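Local atomic coordinates of DnaJ homolog dnj-2 (Caenorhabditis elegans, PDB entry 2QSA), a protein that probably serves as a membrane-bound Hsp40 co-chaperone whose N-terminal J domain, the part crystallised, stimulates the ATPase of an Hsp70 partner. Residues L14-Y18 / Y81-L85; D19-V23 / A36-L40. All blocks are in the same frame, centred on the assembly; numbering follows the deposited sequence.

Interaction 1: L14-Y18 / Y81-L85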
loop_
_atom_site.group_PDB
_atom_site.type_symbol
_atom_site.label_atom_id
_atom_site.label_comp_id
_atom_site.label_asym_id
_atom_site.label_seq_id
_atom_site.Cartn_x
_atom_site.Cartn_y
_atom_site.Cartn_z
ATOM N N LEU A 14 9.093 1.526 -1.511
ATOM C CA LEU A 14 9.672 1.025 -2.765
ATOM C C LEU A 14 8.943 -0.205 -3.364
ATOM O O LEU A 14 9.401 -0.798 -4.357
ATOM C CB LEU A 14 11.187 0.836 -2.611
ATOM C CG LEU A 14 11.870 2.178 -2.279
ATOM C CD1 LEU A 14 13.406 1.904 -2.237
ATOM C CD2 LEU A 14 11.540 3.276 -3.302
ATOM N N GLU A 15 7.750 -0.507 -2.826
ATOM C CA GLU A 15 6.828 -1.436 -3.469
ATOM C C GLU A 15 5.651 -0.679 -3.990
ATOM O O GLU A 15 5.251 0.358 -3.421
ATOM C CB GLU A 15 6.278 -2.475 -2.462
ATOM C CG GLU A 15 7.339 -3.480 -2.059
ATOM C CD GLU A 15 6.762 -4.460 -1.043
ATOM O OE1 GLU A 15 6.701 -4.063 0.137
ATOM O OE2 GLU A 15 6.336 -5.568 -1.461
ATOM N N ASN A 16 5.108 -1.207 -5.078
ATOM C CA ASN A 16 3.844 -0.680 -5.643
ATOM C C ASN A 16 2.672 -1.257 -4.823
ATOM O O ASN A 16 2.610 -2.474 -4.537
ATOM C CB ASN A 16 3.796 -1.128 -7.115
ATOM C CG ASN A 16 2.497 -0.743 -7.811
ATOM O OD1 ASN A 16 1.408 -0.875 -7.261
ATOM N ND2 ASN A 16 2.615 -0.321 -9.062
ATOM N N CYS A 17 1.781 -0.391 -4.309
ATOM C CA CYS A 17 0.698 -0.885 -3.412
ATOM C C CYS A 17 -0.232 -1.926 -4.088
ATOM O O CYS A 17 -0.773 -2.825 -3.394
ATOM C CB CYS A 17 -0.183 0.277 -2.901
ATOM S SG CYS A 17 0.646 1.489 -1.864
ATOM N N TYR A 18 -0.463 -1.767 -5.403
ATOM C CA TYR A 18 -1.236 -2.828 -6.115
ATOM C C TYR A 18 -0.496 -4.174 -5.995
ATOM O O TYR A 18 -1.124 -5.204 -5.729
ATOM C CB TYR A 18 -1.413 -2.492 -7.571
ATOM C CG TYR A 18 -2.303 -1.330 -7.844
ATOM C CD1 TYR A 18 -3.712 -1.481 -7.874
ATOM C CD2 TYR A 18 -1.765 -0.067 -8.086
ATOM C CE1 TYR A 18 -4.551 -0.383 -8.193
ATOM C CE2 TYR A 18 -2.596 1.043 -8.424
ATOM C CZ TYR A 18 -3.990 0.868 -8.443
ATOM O OH TYR A 18 -4.804 1.942 -8.772
ATOM N N TYR A 81 -2.650 8.382 -5.752
ATOM C CA TYR A 81 -1.656 7.317 -5.944
ATOM C C TYR A 81 -1.405 7.011 -7.420
ATOM O O TYR A 81 -0.233 6.977 -7.891
ATOM C CB TYR A 81 -2.121 6.030 -5.243
ATOM C CG TYR A 81 -0.973 5.010 -5.204
ATOM C CD1 TYR A 81 0.261 5.337 -4.587
ATOM C CD2 TYR A 81 -1.102 3.735 -5.799
ATOM C CE1 TYR A 81 1.328 4.451 -4.558
ATOM C CE2 TYR A 81 -0.042 2.832 -5.792
ATOM C CZ TYR A 81 1.172 3.169 -5.165
ATOM O OH TYR A 81 2.205 2.294 -5.112
ATOM N N ASP A 82 -2.504 6.854 -8.158
ATOM C CA ASP A 82 -2.399 6.609 -9.589
ATOM C C ASP A 82 -1.676 7.758 -10.328
ATOM O O ASP A 82 -0.866 7.522 -11.238
ATOM C CB ASP A 82 -3.798 6.371 -10.155
ATOM C CG ASP A 82 -4.370 5.024 -9.744
ATOM O OD1 ASP A 82 -3.623 4.134 -9.267
ATOM O OD2 ASP A 82 -5.612 4.848 -9.885
ATOM N N TYR A 83 -1.955 8.988 -9.925
ATOM C CA TYR A 83 -1.273 10.152 -10.497
ATOM C C TYR A 83 0.251 10.092 -10.220
ATOM O O TYR A 83 1.082 10.295 -11.109
ATOM C CB TYR A 83 -1.874 11.434 -9.938
ATOM C CG TYR A 83 -1.381 12.636 -10.705
ATOM C CD1 TYR A 83 -2.126 13.156 -11.753
ATOM C CD2 TYR A 83 -0.168 13.211 -10.397
ATOM C CE1 TYR A 83 -1.672 14.253 -12.458
ATOM C CE2 TYR A 83 0.307 14.321 -11.079
ATOM C CZ TYR A 83 -0.450 14.824 -12.128
ATOM O OH TYR A 83 0.005 15.927 -12.822
ATOM N N TYR A 84 0.593 9.792 -8.977
ATOM C CA TYR A 84 2.001 9.565 -8.587
ATOM C C TYR A 84 2.701 8.471 -9.400
ATOM O O TYR A 84 3.828 8.661 -9.862
ATOM C CB TYR A 84 1.961 9.177 -7.114
ATOM C CG TYR A 84 3.202 8.559 -6.517
ATOM C CD1 TYR A 84 4.353 9.344 -6.289
ATOM C CD2 TYR A 84 3.192 7.212 -6.048
ATOM C CE1 TYR A 84 5.498 8.791 -5.660
ATOM C CE2 TYR A 84 4.335 6.652 -5.427
ATOM C CZ TYR A 84 5.458 7.431 -5.205
ATOM O OH TYR A 84 6.533 6.880 -4.563
ATOM N N LEU A 85 2.028 7.330 -9.572
ATOM C CA LEU A 85 2.592 6.260 -10.405
ATOM C C LEU A 85 2.853 6.778 -11.843
ATOM O O LEU A 85 3.883 6.477 -12.451
ATOM C CB LEU A 85 1.664 5.050 -10.473
ATOM C CG LEU A 85 1.499 4.255 -9.170
ATOM C CD1 LEU A 85 0.537 3.086 -9.491
ATOM C CD2 LEU A 85 2.872 3.700 -8.629
HETATM O O HOH W 1 4.021 2.856 -3.337
#
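Helix 17-20, the short first helix of the J domain, starts against helix 75-86 with a bond from C17 N to Y81 OH, 2.8 Å long and nearly straight at 170°. An N-H in the first turn of a helix has no carbonyl one turn back to receive it, and the phenol oxygen takes that place; a water joins the same Y81 OH to E15 O. Y81 holds its CG anti to the backbone N (chi1 -169°), which sends the ring across to C17. There C17 SG, joined to C12 in a disulfide, lies obliquely over the ring, 4.2 Å from its centroid. N16 is the N-cap, its OD1 accepting a weak bond from Y18 N. A phenylalanine in place of Y81 would probably leave C17 N without its acceptor and break the water's link to helix 75-86.

Y18 reaches helix 75-86 with its hydroxyl: Y18 OH donates to the syn lone pair of D82 OD1 over 2.5 Å, ring and carboxylate being nearly coplanar. The carboxylate has a second partner, D82 OD2 forming a salt bridge with K78. L85 CD1 packs at the edge of the Y18 ring, 3.9 Å from Y18 CE2, and also borders N16 ND2.

Interaction 2: D19-V23 / A36-L40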
loop_
_atom_site.group_PDB
_atom_site.type_symbol
_atom_site.label_atom_id
_atom_site.label_comp_id
_atom_site.label_asym_id
_atom_site.label_seq_id
_atom_site.Cartn_x
_atom_site.Cartn_y
_atom_site.Cartn_z
ATOM N N ASP A 19 0.821 -4.168 -6.190
ATOM C CA ASP A 19 1.599 -5.424 -6.098
ATOM C C ASP A 19 1.585 -5.985 -4.686
ATOM O O ASP A 19 1.544 -7.192 -4.510
ATOM C CB ASP A 19 3.049 -5.196 -6.504
ATOM C CG ASP A 19 3.198 -4.812 -7.982
ATOM O OD1 ASP A 19 2.270 -5.025 -8.755
ATOM O OD2 ASP A 19 4.313 -4.364 -8.352
ATOM N N VAL A 20 1.630 -5.091 -3.689
ATOM C CA VAL A 20 1.594 -5.546 -2.297
ATOM C C VAL A 20 0.378 -6.441 -1.997
ATOM O O VAL A 20 0.487 -7.457 -1.307
ATOM C CB VAL A 20 1.616 -4.335 -1.290
ATOM C CG1 VAL A 20 1.356 -4.814 0.152
ATOM C CG2 VAL A 20 2.969 -3.607 -1.371
ATOM N N LEU A 21 -0.772 -6.036 -2.531
ATOM C CA LEU A 21 -1.995 -6.804 -2.366
ATOM C C LEU A 21 -2.278 -7.809 -3.484
ATOM O O LEU A 21 -3.316 -8.476 -3.458
ATOM C CB LEU A 21 -3.172 -5.834 -2.188
ATOM C CG LEU A 21 -3.063 -4.944 -0.926
ATOM C CD1 LEU A 21 -4.295 -3.990 -0.864
ATOM C CD2 LEU A 21 -3.014 -5.778 0.357
ATOM N N GLU A 22 -1.352 -7.936 -4.432
ATOM C CA GLU A 22 -1.480 -8.850 -5.585
ATOM C C GLU A 22 -2.795 -8.571 -6.334
ATOM O O GLU A 22 -3.512 -9.490 -6.742
ATOM C CB GLU A 22 -1.324 -10.326 -5.126
ATOM C CG GLU A 22 -0.009 -10.578 -4.323
ATOM C CD GLU A 22 0.078 -11.952 -3.572
ATOM O OE1 GLU A 22 -0.954 -12.568 -3.207
ATOM O OE2 GLU A 22 1.223 -12.386 -3.293
ATOM N N VAL A 23 -3.136 -7.294 -6.471
ATOM C CA VAL A 23 -4.275 -6.881 -7.290
ATOM C C VAL A 23 -3.764 -6.155 -8.530
ATOM O O VAL A 23 -2.622 -5.690 -8.566
ATOM C CB VAL A 23 -5.290 -5.986 -6.545
ATOM C CG1 VAL A 23 -5.963 -6.760 -5.429
ATOM C CG2 VAL A 23 -4.631 -4.781 -6.015
ATOM N N ALA A 36 -8.598 -9.340 -1.078
ATOM C CA ALA A 36 -7.113 -9.481 -1.141
ATOM C C ALA A 36 -6.495 -8.989 0.184
ATOM O O ALA A 36 -5.682 -9.689 0.794
ATOM C CB ALA A 36 -6.549 -8.715 -2.318
ATOM N N TYR A 37 -6.944 -7.815 0.637
ATOM C CA TYR A 37 -6.481 -7.260 1.893
ATOM C C TYR A 37 -6.777 -8.224 3.024
ATOM O O TYR A 37 -5.899 -8.524 3.836
ATOM C CB TYR A 37 -7.084 -5.877 2.190
ATOM C CG TYR A 37 -6.955 -5.546 3.675
ATOM C CD1 TYR A 37 -5.695 -5.173 4.212
ATOM C CD2 TYR A 37 -8.062 -5.644 4.542
ATOM C CE1 TYR A 37 -5.524 -4.916 5.579
ATOM C CE2 TYR A 37 -7.927 -5.343 5.917
ATOM C CZ TYR A 37 -6.648 -5.013 6.418
ATOM O OH TYR A 37 -6.522 -4.781 7.738
ATOM N N ARG A 38 -8.016 -8.693 3.118
ATOM C CA ARG A 38 -8.406 -9.510 4.287
ATOM C C ARG A 38 -7.577 -10.808 4.352
ATOM O O ARG A 38 -7.147 -11.198 5.441
ATOM C CB ARG A 38 -9.914 -9.812 4.305
ATOM C CG ARG A 38 -10.760 -8.540 4.523
ATOM C CD ARG A 38 -12.247 -8.729 4.103
ATOM N NE ARG A 38 -12.913 -9.693 4.997
ATOM C CZ ARG A 38 -13.435 -9.387 6.190
ATOM N NH1 ARG A 38 -13.435 -8.125 6.671
ATOM N NH2 ARG A 38 -13.956 -10.373 6.912
ATOM N N ALA A 39 -7.325 -11.420 3.197
ATOM C CA ALA A 39 -6.530 -12.654 3.130
ATOM C C ALA A 39 -5.094 -12.397 3.538
ATOM O O ALA A 39 -4.523 -13.185 4.301
ATOM C CB ALA A 39 -6.590 -13.262 1.729
ATOM N N LEU A 40 -4.501 -11.317 3.012
ATOM C CA LEU A 40 -3.052 -11.046 3.297
ATOM C C LEU A 40 -2.873 -10.552 4.731
ATOM O O LEU A 40 -1.880 -10.908 5.379
ATOM C CB LEU A 40 -2.499 -10.029 2.323
ATOM C CG LEU A 40 -2.269 -10.668 0.952
ATOM C CD1 LEU A 40 -2.029 -9.588 -0.165
ATOM C CD2 LEU A 40 -1.116 -11.713 1.038
#
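The ring of Y37 is turned off the contact: Y37 meets L21 through its backbone and CB, with L21 CD2 4.1 Å from Y37 CA, while the ring itself stacks on Y69 of helix 52-73. The only other flat side chain that takes part is the carboxylate of E22, which skirts the margin, E22 OE1 being 4.3 Å from the methyl L40 CD2. Ring and carboxylate thus lie to the side of a contact made mainly by methyl groups.

L40 and A36, one turn apart on helix 30-43, both point at the end of helix 17-20. The side chain of L40 is extended, CD1 anti to CA (chi2 166°), and so its CD1 methyl reaches the backbone, 3.5 Å from L21 CA and as near to V20 O. The same methyl touches L21 CD2 at 4.0 Å, the two leucines crossing at a slant. A36 suits the closest approach of the backbones because its lone methyl lets them come near: A36 CB sits 3.4 Å from L21 O and 3.7 Å from V23 CG1, the branch of V23 anti to its carbonyl carbon.

The chain can turn here because helix 17-20 ends in a Schellman motif, with E22 in the left-handed region (phi 54°) and E22 N bonded back to D19 O. Beyond this turn V23 folds over A36 and also meets L33. L21 goes on inward to I65 and A68 of helix 52-73, placing it in the core that the first helix of a J domain shares with its two long helices. Between these segments the side-chain contacts are mainly aliphatic, with two backbone carbonyl oxygens against methyls and neither hydrogen bond nor salt bridge, so the hold probably rests on close fit and exclusion of water.

In the fold
Interactions 1 and 2 use opposite ends of the same short helix, 17-20: its start meets helix 75-86, its close meets helix 30-43, and the two centres lie about 14 Å apart. They join directly where Y18 O and V23 N, 3.0 Å apart, probably form a hydrogen bond that completes the turn after the helix. E15 CB also packs on V20 CG2 at 3.7 Å. Helix 52-73 backs both contacts, A68 touching C17 as well as V20 and L21. The His-Pro-Asp motif by which J domains act on Hsp70 follows helix 30-43, so interaction 2 adjoins the helix that leads into it, whereas interaction 1 joins the start of helix 17-20 to helix 75-86, away from that helix.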